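Local coordinates for protein arginine decarboxylase (Campylobacter jejuni subsp. jejuni, PDB 3NZP) that probably decarboxylates arginine to agmatine, an early step of polyamine biosynthesis, using pyridoxal 5'-phosphate and magnesium as cofactors, at residues 445-454 and 519-530; 43-52 and 532-540. All coordinates share one frame; numbering follows the deposited sequence.

Interactions 1 and 2 both join parts of the chain far apart in sequence. Near the N terminus, strand 47-50 runs out just before helix 52-72 and the parallel barrel that starts at strand 79-84. The chain completes that barrel, then the helices between 357 and 420, and reaches 445-454, on which 519-530 packs; interaction 1 closes this shorter loop of 64 residues. Soon afterwards strand 534-540 returns to pair with strand 47-50, so interaction 2 closes a far longer loop that encloses the first. The two meet at Glu521, which salt-bridges Arg50, tying the cofactor-side loop to the mixed sheet beside the barrel.

Interaction 1. Residues 445-454 and 519-530; sequences SLFQSMPDFW and YQEVLGMKHNLF. With PLP (pyridoxal-5'-phosphate), chain E.
Phe447 and His527 are brought together by two different first torsions: the phenyl CG lies anti to its own carbonyl carbon (chi1 -75°), while the imidazole of His527 sits at a chi1 of -143°. The side chains lie alongside each other and point the same way, and their rings form a face-to-face stack with planes 22° apart and centroids 4.3 Å apart. Met525 (selenomethionine), its chain bent at chi2 and chi3, brings CE to the edge of the Phe447 ring, in its plane, and over a face of Trp454; its SE lies obliquely 4.9 Å from the centroid of the Trp454 six-membered ring, a Met-aromatic contact. Farther along, Pro451 sets CB and CG against CB of Leu523. Next to it, Gln520 crosses Asp452 at about a right angle, its NE2 by Asp452 CB and CG. Across the dimer interface, Leu523 packs on Met525 of the second subunit and Met525 on its Leu523. At the other end of the contact Tyr519 OH donates a hydrogen bond of 2.6 Å to PLP O3P, which lies in the plane of the phenol ring. The loop pair thus borders the phosphate end of the cofactor site in a barrel-type, pyridoxal-phosphate-dependent decarboxylase.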
loop_
_atom_site.group_PDB
_atom_site.type_symbol
_atom_site.label_atom_id
_atom_site.label_comp_id
_atom_site.label_asym_id
_atom_site.label_seq_id
_atom_site.Cartn_x
_atom_site.Cartn_y
_atom_site.Cartn_z
ATOM N N SER B 445 -12.978 -3.457 1.195
ATOM C CA SER B 445 -11.617 -3.953 1.067
ATOM C C SER B 445 -10.693 -3.255 2.072
ATOM O O SER B 445 -10.636 -2.020 2.119
ATOM C CB SER B 445 -11.127 -3.729 -0.375
ATOM O OG SER B 445 -9.873 -4.353 -0.618
ATOM N N LEU B 446 -9.988 -4.053 2.881
ATOM C CA LEU B 446 -9.048 -3.534 3.886
ATOM C C LEU B 446 -7.722 -3.119 3.245
ATOM O O LEU B 446 -6.755 -2.808 3.938
ATOM C CB LEU B 446 -8.777 -4.584 4.976
ATOM C CG LEU B 446 -9.767 -4.647 6.149
ATOM C CD1 LEU B 446 -9.476 -5.858 7.016
ATOM C CD2 LEU B 446 -9.664 -3.374 6.976
ATOM N N PHE B 447 -7.684 -3.140 1.916
ATOM C CA PHE B 447 -6.505 -2.744 1.171
ATOM C C PHE B 447 -6.867 -1.549 0.323
ATOM O O PHE B 447 -6.016 -0.737 -0.018
ATOM C CB PHE B 447 -6.023 -3.880 0.270
ATOM C CG PHE B 447 -5.320 -4.977 1.011
ATOM C CD1 PHE B 447 -6.018 -5.788 1.904
ATOM C CD2 PHE B 447 -3.949 -5.176 0.852
ATOM C CE1 PHE B 447 -5.361 -6.777 2.628
ATOM C CE2 PHE B 447 -3.283 -6.163 1.573
ATOM C CZ PHE B 447 -3.990 -6.963 2.466
ATOM N N GLN B 448 -8.145 -1.444 -0.017
ATOM C CA GLN B 448 -8.608 -0.343 -0.839
ATOM C C GLN B 448 -8.865 0.923 -0.042
ATOM O O GLN B 448 -8.202 1.935 -0.261
ATOM C CB GLN B 448 -9.876 -0.735 -1.600
ATOM C CG GLN B 448 -10.557 0.428 -2.329
ATOM C CD GLN B 448 -9.720 1.022 -3.464
ATOM O OE1 GLN B 448 -9.967 2.150 -3.904
ATOM N NE2 GLN B 448 -8.743 0.265 -3.948
ATOM N N SER B 449 -9.815 0.876 0.885
ATOM C CA SER B 449 -10.146 2.062 1.663
ATOM C C SER B 449 -9.294 2.278 2.895
ATOM O O SER B 449 -9.265 3.376 3.440
ATOM C CB SER B 449 -11.607 2.019 2.089
ATOM O OG SER B 449 -12.444 1.839 0.969
HETATM N N MSE B 450 -8.604 1.234 3.338
HETATM C CA MSE B 450 -7.775 1.343 4.535
HETATM C C MSE B 450 -6.404 0.706 4.402
HETATM O O MSE B 450 -6.098 -0.299 5.050
HETATM C CB MSE B 450 -8.504 0.737 5.736
HETATM C CG MSE B 450 -9.468 1.692 6.418
HETATM SE SE MSE B 450 -10.886 0.794 7.397
HETATM C CE MSE B 450 -12.218 0.724 6.012
ATOM N N PRO B 451 -5.551 1.293 3.556
ATOM C CA PRO B 451 -4.197 0.774 3.344
ATOM C C PRO B 451 -3.305 0.946 4.583
ATOM O O PRO B 451 -2.549 0.038 4.924
ATOM C CB PRO B 451 -3.713 1.582 2.140
ATOM C CG PRO B 451 -4.420 2.896 2.317
ATOM C CD PRO B 451 -5.812 2.467 2.702
ATOM N N ASP B 452 -3.410 2.102 5.253
ATOM C CA ASP B 452 -2.610 2.390 6.456
ATOM C C ASP B 452 -2.770 1.308 7.505
ATOM O O ASP B 452 -1.998 1.252 8.459
ATOM C CB ASP B 452 -2.982 3.746 7.082
ATOM C CG ASP B 452 -2.019 4.863 6.690
ATOM O OD1 ASP B 452 -2.041 5.950 7.329
ATOM O OD2 ASP B 452 -1.240 4.650 5.740
ATOM N N PHE B 453 -3.775 0.458 7.339
ATOM C CA PHE B 453 -3.988 -0.615 8.289
ATOM C C PHE B 453 -2.994 -1.742 7.981
ATOM O O PHE B 453 -2.343 -2.269 8.883
ATOM C CB PHE B 453 -5.428 -1.131 8.213
ATOM C CG PHE B 453 -5.824 -1.979 9.388
ATOM C CD1 PHE B 453 -6.028 -1.404 10.644
ATOM C CD2 PHE B 453 -5.942 -3.362 9.259
ATOM C CE1 PHE B 453 -6.343 -2.199 11.761
ATOM C CE2 PHE B 453 -6.254 -4.166 10.366
ATOM C CZ PHE B 453 -6.454 -3.583 11.617
ATOM N N TRP B 454 -2.860 -2.086 6.702
ATOM C CA TRP B 454 -1.945 -3.144 6.266
ATOM C C TRP B 454 -0.498 -2.657 6.205
ATOM O O TRP B 454 0.432 -3.380 6.576
ATOM C CB TRP B 454 -2.354 -3.646 4.880
ATOM C CG TRP B 454 -1.386 -4.624 4.287
ATOM C CD1 TRP B 454 -1.431 -5.985 4.384
ATOM C CD2 TRP B 454 -0.213 -4.313 3.514
ATOM N NE1 TRP B 454 -0.364 -6.542 3.717
ATOM C CE2 TRP B 454 0.400 -5.539 3.176
ATOM C CE3 TRP B 454 0.381 -3.115 3.075
ATOM C CZ2 TRP B 454 1.577 -5.604 2.415
ATOM C CZ3 TRP B 454 1.552 -3.182 2.317
ATOM C CH2 TRP B 454 2.134 -4.419 1.999
ATOM N N TYR B 519 -4.758 10.057 3.703
ATOM C CA TYR B 519 -3.850 9.027 3.245
ATOM C C TYR B 519 -4.454 7.663 2.845
ATOM O O TYR B 519 -3.747 6.827 2.301
ATOM C CB TYR B 519 -2.788 8.805 4.315
ATOM C CG TYR B 519 -1.843 9.959 4.455
ATOM C CD1 TYR B 519 -1.120 10.412 3.353
ATOM C CD2 TYR B 519 -1.617 10.566 5.697
ATOM C CE1 TYR B 519 -0.190 11.429 3.478
ATOM C CE2 TYR B 519 -0.685 11.589 5.836
ATOM C CZ TYR B 519 0.030 12.010 4.720
ATOM O OH TYR B 519 1.006 12.967 4.825
ATOM N N GLN B 520 -5.734 7.413 3.086
ATOM C CA GLN B 520 -6.270 6.105 2.719
ATOM C C GLN B 520 -6.646 5.961 1.274
ATOM O O GLN B 520 -6.303 4.977 0.628
ATOM C CB GLN B 520 -7.482 5.778 3.558
ATOM C CG GLN B 520 -7.145 5.858 4.996
ATOM C CD GLN B 520 -5.938 5.017 5.298
ATOM O OE1 GLN B 520 -6.005 3.792 5.252
ATOM N NE2 GLN B 520 -4.807 5.674 5.595
ATOM N N GLU B 521 -7.366 6.939 0.759
ATOM C CA GLU B 521 -7.784 6.866 -0.619
ATOM C C GLU B 521 -6.585 6.933 -1.549
ATOM O O GLU B 521 -6.534 6.195 -2.535
ATOM C CB GLU B 521 -8.750 7.998 -0.919
ATOM C CG GLU B 521 -9.819 8.176 0.135
ATOM C CD GLU B 521 -10.804 9.227 -0.265
ATOM O OE1 GLU B 521 -11.465 9.035 -1.305
ATOM O OE2 GLU B 521 -10.909 10.248 0.447
ATOM N N VAL B 522 -5.628 7.810 -1.233
ATOM C CA VAL B 522 -4.420 7.978 -2.050
ATOM C C VAL B 522 -3.587 6.707 -2.047
ATOM O O VAL B 522 -2.854 6.418 -2.997
ATOM C CB VAL B 522 -3.519 9.160 -1.552
ATOM C CG1 VAL B 522 -3.990 10.479 -2.157
ATOM C CG2 VAL B 522 -3.553 9.246 -0.042
ATOM N N LEU B 523 -3.707 5.940 -0.977
ATOM C CA LEU B 523 -2.963 4.706 -0.877
ATOM C C LEU B 523 -3.865 3.503 -1.111
ATOM O O LEU B 523 -3.546 2.394 -0.692
ATOM C CB LEU B 523 -2.288 4.624 0.492
ATOM C CG LEU B 523 -1.019 5.478 0.709
ATOM C CD1 LEU B 523 -1.207 6.923 0.223
ATOM C CD2 LEU B 523 -0.659 5.428 2.188
ATOM N N GLY B 524 -4.988 3.732 -1.791
ATOM C CA GLY B 524 -5.921 2.659 -2.092
ATOM C C GLY B 524 -5.319 1.737 -3.130
ATOM O O GLY B 524 -5.547 1.900 -4.335
HETATM N N MSE B 525 -4.536 0.773 -2.645
HETATM C CA MSE B 525 -3.861 -0.206 -3.492
HETATM C C MSE B 525 -4.790 -0.817 -4.536
HETATM O O MSE B 525 -4.382 -1.004 -5.685
HETATM C CB MSE B 525 -3.245 -1.320 -2.635
HETATM C CG MSE B 525 -2.078 -0.892 -1.755
HETATM SE SE MSE B 525 -2.142 -1.839 -0.036
HETATM C CE MSE B 525 -1.556 -3.591 -0.668
ATOM N N LYS B 526 -6.029 -1.128 -4.143
ATOM C CA LYS B 526 -6.998 -1.710 -5.088
ATOM C C LYS B 526 -6.586 -3.166 -5.374
ATOM O O LYS B 526 -6.340 -3.565 -6.531
ATOM C CB LYS B 526 -7.006 -0.846 -6.371
ATOM C CG LYS B 526 -7.729 -1.387 -7.619
ATOM C CD LYS B 526 -7.441 -0.431 -8.794
ATOM C CE LYS B 526 -5.910 -0.261 -8.975
ATOM N NZ LYS B 526 -5.353 1.035 -9.510
ATOM N N HIS B 527 -6.522 -3.938 -4.284
ATOM C CA HIS B 527 -6.130 -5.345 -4.299
ATOM C C HIS B 527 -6.745 -6.192 -5.431
ATOM O O HIS B 527 -6.341 -6.061 -6.594
ATOM C CB HIS B 527 -6.420 -5.963 -2.934
ATOM C CG HIS B 527 -5.393 -6.957 -2.506
ATOM N ND1 HIS B 527 -4.039 -6.714 -2.593
ATOM C CD2 HIS B 527 -5.520 -8.203 -1.996
ATOM C CE1 HIS B 527 -3.374 -7.770 -2.157
ATOM N NE2 HIS B 527 -4.250 -8.688 -1.790
ATOM N N ASN B 528 -7.709 -7.055 -5.121
ATOM C CA ASN B 528 -8.321 -7.891 -6.160
ATOM C C ASN B 528 -9.231 -7.091 -7.084
ATOM O O ASN B 528 -10.382 -7.462 -7.305
ATOM C CB ASN B 528 -9.118 -9.040 -5.528
ATOM C CG ASN B 528 -8.233 -10.036 -4.794
ATOM O OD1 ASN B 528 -8.721 -10.984 -4.174
ATOM N ND2 ASN B 528 -6.924 -9.826 -4.868
ATOM N N LEU B 529 -8.701 -5.998 -7.627
ATOM C CA LEU B 529 -9.431 -5.110 -8.539
ATOM C C LEU B 529 -10.643 -4.428 -7.918
ATOM O O LEU B 529 -11.450 -3.842 -8.638
ATOM C CB LEU B 529 -9.858 -5.857 -9.816
ATOM C CG LEU B 529 -8.727 -6.139 -10.807
ATOM C CD1 LEU B 529 -9.213 -6.936 -12.011
ATOM C CD2 LEU B 529 -8.142 -4.806 -11.246
ATOM N N PHE B 530 -10.782 -4.497 -6.594
ATOM C CA PHE B 530 -11.915 -3.837 -5.942
ATOM C C PHE B 530 -11.659 -2.339 -6.034
ATOM O O PHE B 530 -10.871 -1.791 -5.264
ATOM C CB PHE B 530 -12.045 -4.262 -4.466
ATOM C CG PHE B 530 -12.523 -5.678 -4.275
ATOM C CD1 PHE B 530 -11.623 -6.702 -4.006
ATOM C CD2 PHE B 530 -13.872 -5.991 -4.405
ATOM C CE1 PHE B 530 -12.063 -8.027 -3.876
ATOM C CE2 PHE B 530 -14.323 -7.312 -4.277
ATOM C CZ PHE B 530 -13.416 -8.329 -4.014
HETATM N N1 PLP E . 4.639 19.106 4.886
HETATM C C2 PLP E . 5.456 18.502 4.018
HETATM C C2A PLP E . 6.621 19.271 3.454
HETATM C C3 PLP E . 5.210 17.155 3.616
HETATM O O3 PLP E . 6.042 16.532 2.719
HETATM C C4 PLP E . 4.071 16.455 4.205
HETATM C C4A PLP E . 3.769 15.055 3.840
HETATM C C5 PLP E . 3.234 17.181 5.136
HETATM C C6 PLP E . 3.573 18.505 5.449
HETATM C C5A PLP E . 2.007 16.534 5.795
HETATM O O4P PLP E . 2.278 16.156 7.158
HETATM P P PLP E . 0.931 15.501 7.780
HETATM O O1P PLP E . 1.102 15.376 9.239
HETATM O O2P PLP E . -0.350 16.417 7.489
HETATM O O3P PLP E . 0.694 14.047 7.160
#

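Interaction 2. Residues 43-52 and 532-540; sequences YKGPLLLRFP and HPTEAIISI. With SO4 (sulfate ion), chain G.
Leu48 and Glu535 face each other within a parallel pair of strands, 47-50 and 534-540, in the mixed sheet that accompanies the barrel of this decarboxylase family. The pairing illustrates how a parallel ladder is laced: Leu48 N donates to Thr534 O, Leu48 O accepts from Ala536 N, and Arg50 repeats the pattern with Ala536 O and Ile538 N. The two strands run at 20°. Strand 330-341 flanks Leu47 and Leu49, and strand 545-551 flanks Glu535 and Ile537, so the pair is internal to the sheet.

Arg50 is the side chain to follow. Its CB passes 4.0 Å from Ala536 O, and the chain then extends from CG to NE, carrying CD to 4.0 Å from Glu535 OE2. NE donates to that same oxygen at 2.8 Å in a salt bridge, in the guanidinium plane yet from above the carboxylate, and the two planes stand 68° apart. CZ follows, 3.3 Å from Glu535 OE2. At the tip NH2 adds a weak bond to Glu535 OE1, while NH1 forms a salt bridge with Glu521 and a hydrogen bond with His329. Two carboxylates thus probably balance the charge of this buried guanidinium.

The same face carries Leu48, whose CD2 meets the imidazole of His532. On the other face Leu49 CD2 rests on Ala536 CB. Before the ladder, Gly45 N donates a 2.7 Å hydrogen bond to sulfate O3, the ion probably coming from the crystallisation liquor. Just beyond it, Phe51 lies alongside Ile538, with Phe51 CE1 3.5 Å from Ile538 CB. Pro52 CG comes to 3.5 Å from Ile537 CG2.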
loop_
_atom_site.group_PDB
_atom_site.type_symbol
_atom_site.label_atom_id
_atom_site.label_comp_id
_atom_site.label_asym_id
_atom_site.label_seq_id
_atom_site.Cartn_x
_atom_site.Cartn_y
_atom_site.Cartn_z
ATOM N N TYR B 43 -27.792 2.618 -4.497
ATOM C CA TYR B 43 -26.361 2.597 -4.247
ATOM C C TYR B 43 -26.034 1.611 -3.136
ATOM O O TYR B 43 -25.954 1.975 -1.964
ATOM C CB TYR B 43 -25.879 3.996 -3.882
ATOM C CG TYR B 43 -26.045 4.989 -5.003
ATOM C CD1 TYR B 43 -25.248 4.919 -6.141
ATOM C CD2 TYR B 43 -27.041 5.964 -4.956
ATOM C CE1 TYR B 43 -25.446 5.796 -7.217
ATOM C CE2 TYR B 43 -27.249 6.845 -6.024
ATOM C CZ TYR B 43 -26.452 6.754 -7.149
ATOM O OH TYR B 43 -26.676 7.589 -8.224
ATOM N N LYS B 44 -25.870 0.349 -3.510
ATOM C CA LYS B 44 -25.535 -0.683 -2.541
ATOM C C LYS B 44 -24.020 -0.773 -2.464
ATOM O O LYS B 44 -23.310 0.044 -3.059
ATOM C CB LYS B 44 -26.108 -2.033 -2.980
ATOM C CG LYS B 44 -27.490 -2.384 -2.435
ATOM C CD LYS B 44 -28.577 -1.399 -2.837
ATOM C CE LYS B 44 -29.954 -2.066 -2.745
ATOM N NZ LYS B 44 -30.177 -2.803 -1.461
ATOM N N GLY B 45 -23.525 -1.776 -1.746
ATOM C CA GLY B 45 -22.088 -1.944 -1.622
ATOM C C GLY B 45 -21.485 -0.938 -0.661
ATOM O O GLY B 45 -22.204 -0.112 -0.096
ATOM N N PRO B 46 -20.159 -0.960 -0.468
ATOM C CA PRO B 46 -19.511 -0.024 0.450
ATOM C C PRO B 46 -19.534 1.398 -0.060
ATOM O O PRO B 46 -19.383 1.637 -1.260
ATOM C CB PRO B 46 -18.097 -0.565 0.537
ATOM C CG PRO B 46 -17.860 -1.052 -0.854
ATOM C CD PRO B 46 -19.156 -1.763 -1.189
ATOM N N LEU B 47 -19.740 2.351 0.835
ATOM C CA LEU B 47 -19.727 3.736 0.409
ATOM C C LEU B 47 -18.913 4.620 1.324
ATOM O O LEU B 47 -18.881 4.437 2.539
ATOM C CB LEU B 47 -21.136 4.304 0.257
ATOM C CG LEU B 47 -22.204 3.898 1.260
ATOM C CD1 LEU B 47 -23.252 4.990 1.340
ATOM C CD2 LEU B 47 -22.849 2.570 0.823
ATOM N N LEU B 48 -18.223 5.572 0.707
ATOM C CA LEU B 48 -17.410 6.522 1.433
ATOM C C LEU B 48 -18.196 7.831 1.500
ATOM O O LEU B 48 -18.575 8.375 0.468
ATOM C CB LEU B 48 -16.097 6.748 0.707
ATOM C CG LEU B 48 -15.213 7.807 1.369
ATOM C CD1 LEU B 48 -14.768 7.288 2.721
ATOM C CD2 LEU B 48 -14.005 8.129 0.490
ATOM N N LEU B 49 -18.455 8.326 2.707
ATOM C CA LEU B 49 -19.192 9.576 2.865
ATOM C C LEU B 49 -18.264 10.707 3.276
ATOM O O LEU B 49 -17.389 10.521 4.121
ATOM C CB LEU B 49 -20.290 9.432 3.913
ATOM C CG LEU B 49 -21.302 8.334 3.589
ATOM C CD1 LEU B 49 -22.405 8.291 4.637
ATOM C CD2 LEU B 49 -21.880 8.613 2.222
ATOM N N ARG B 50 -18.448 11.874 2.664
ATOM C CA ARG B 50 -17.647 13.044 2.988
ATOM C C ARG B 50 -18.563 14.096 3.601
ATOM O O ARG B 50 -19.624 14.418 3.048
ATOM C CB ARG B 50 -16.989 13.630 1.742
ATOM C CG ARG B 50 -15.889 12.811 1.135
ATOM C CD ARG B 50 -15.238 13.583 -0.017
ATOM N NE ARG B 50 -14.636 12.694 -1.015
ATOM C CZ ARG B 50 -13.605 11.883 -0.784
ATOM N NH1 ARG B 50 -13.044 11.843 0.420
ATOM N NH2 ARG B 50 -13.151 11.103 -1.758
ATOM N N PHE B 51 -18.148 14.633 4.741
ATOM C CA PHE B 51 -18.918 15.653 5.436
ATOM C C PHE B 51 -18.150 16.971 5.450
ATOM O O PHE B 51 -17.343 17.229 6.350
ATOM C CB PHE B 51 -19.204 15.192 6.864
ATOM C CG PHE B 51 -20.125 14.016 6.940
ATOM C CD1 PHE B 51 -21.498 14.184 6.777
ATOM C CD2 PHE B 51 -19.624 12.739 7.181
ATOM C CE1 PHE B 51 -22.360 13.104 6.856
ATOM C CE2 PHE B 51 -20.477 11.642 7.261
ATOM C CZ PHE B 51 -21.854 11.826 7.100
ATOM N N PRO B 52 -18.394 17.829 4.451
ATOM C CA PRO B 52 -17.717 19.119 4.361
ATOM C C PRO B 52 -17.730 19.874 5.684
ATOM O O PRO B 52 -16.742 20.509 6.048
ATOM C CB PRO B 52 -18.501 19.849 3.281
ATOM C CG PRO B 52 -18.981 18.749 2.415
ATOM C CD PRO B 52 -19.422 17.715 3.409
ATOM N N HIS B 532 -12.307 1.885 -6.063
ATOM C CA HIS B 532 -12.773 2.837 -5.063
ATOM C C HIS B 532 -14.294 2.684 -4.930
ATOM O O HIS B 532 -15.011 2.599 -5.927
ATOM C CB HIS B 532 -12.370 4.256 -5.495
ATOM C CG HIS B 532 -12.638 5.314 -4.468
ATOM N ND1 HIS B 532 -13.816 5.380 -3.754
ATOM C CD2 HIS B 532 -11.918 6.403 -4.103
ATOM C CE1 HIS B 532 -13.813 6.465 -2.999
ATOM N NE2 HIS B 532 -12.672 7.104 -3.194
ATOM N N PRO B 533 -14.796 2.607 -3.691
ATOM C CA PRO B 533 -16.233 2.458 -3.475
ATOM C C PRO B 533 -16.992 3.722 -3.834
ATOM O O PRO B 533 -16.392 4.769 -4.041
ATOM C CB PRO B 533 -16.320 2.112 -1.985
ATOM C CG PRO B 533 -15.147 2.810 -1.405
ATOM C CD PRO B 533 -14.063 2.548 -2.416
ATOM N N THR B 534 -18.311 3.623 -3.932
ATOM C CA THR B 534 -19.095 4.799 -4.263
ATOM C C THR B 534 -18.915 5.837 -3.161
ATOM O O THR B 534 -18.927 5.501 -1.980
ATOM C CB THR B 534 -20.579 4.462 -4.379
ATOM O OG1 THR B 534 -20.787 3.604 -5.504
ATOM C CG2 THR B 534 -21.391 5.720 -4.548
ATOM N N GLU B 535 -18.723 7.094 -3.537
ATOM C CA GLU B 535 -18.570 8.131 -2.532
ATOM C C GLU B 535 -19.633 9.191 -2.737
ATOM O O GLU B 535 -20.094 9.415 -3.857
ATOM C CB GLU B 535 -17.185 8.760 -2.604
ATOM C CG GLU B 535 -16.962 9.702 -3.777
ATOM C CD GLU B 535 -15.601 10.405 -3.695
ATOM O OE1 GLU B 535 -14.554 9.710 -3.844
ATOM O OE2 GLU B 535 -15.588 11.648 -3.468
ATOM N N ALA B 536 -20.040 9.832 -1.649
ATOM C CA ALA B 536 -21.064 10.860 -1.722
ATOM C C ALA B 536 -20.722 11.967 -0.747
ATOM O O ALA B 536 -20.170 11.698 0.319
ATOM C CB ALA B 536 -22.423 10.263 -1.380
ATOM N N ILE B 537 -21.050 13.202 -1.112
ATOM C CA ILE B 537 -20.787 14.361 -0.260
ATOM C C ILE B 537 -22.060 14.796 0.446
ATOM O O ILE B 537 -23.010 15.226 -0.201
ATOM C CB ILE B 537 -20.273 15.514 -1.091
ATOM C CG1 ILE B 537 -19.018 15.056 -1.827
ATOM C CG2 ILE B 537 -20.035 16.735 -0.204
ATOM C CD1 ILE B 537 -18.527 16.047 -2.835
ATOM N N ILE B 538 -22.077 14.695 1.772
ATOM C CA ILE B 538 -23.262 15.058 2.543
ATOM C C ILE B 538 -23.223 16.470 3.114
ATOM O O ILE B 538 -22.346 16.800 3.915
ATOM C CB ILE B 538 -23.479 14.074 3.706
ATOM C CG1 ILE B 538 -23.406 12.644 3.185
ATOM C CG2 ILE B 538 -24.828 14.302 4.336
ATOM C CD1 ILE B 538 -24.271 12.412 1.972
ATOM N N SER B 539 -24.180 17.298 2.702
ATOM C CA SER B 539 -24.267 18.671 3.183
ATOM C C SER B 539 -25.292 18.746 4.299
ATOM O O SER B 539 -26.324 18.090 4.246
ATOM C CB SER B 539 -24.681 19.605 2.054
ATOM O OG SER B 539 -24.619 20.951 2.487
ATOM N N ILE B 540 -25.021 19.552 5.311
ATOM C CA ILE B 540 -25.950 19.649 6.424
ATOM C C ILE B 540 -26.279 21.098 6.759
ATOM O O ILE B 540 -25.403 21.967 6.718
ATOM C CB ILE B 540 -25.349 18.970 7.671
ATOM C CG1 ILE B 540 -24.869 17.555 7.339
ATOM C CG2 ILE B 540 -26.386 18.874 8.751
ATOM C CD1 ILE B 540 -24.237 16.830 8.523
HETATM S S SO4 G . -25.046 -5.028 -0.570
HETATM O O1 SO4 G . -24.994 -5.994 0.552
HETATM O O2 SO4 G . -24.152 -5.482 -1.654
HETATM O O3 SO4 G . -24.600 -3.700 -0.113
HETATM O O4 SO4 G . -26.434 -4.940 -1.065
#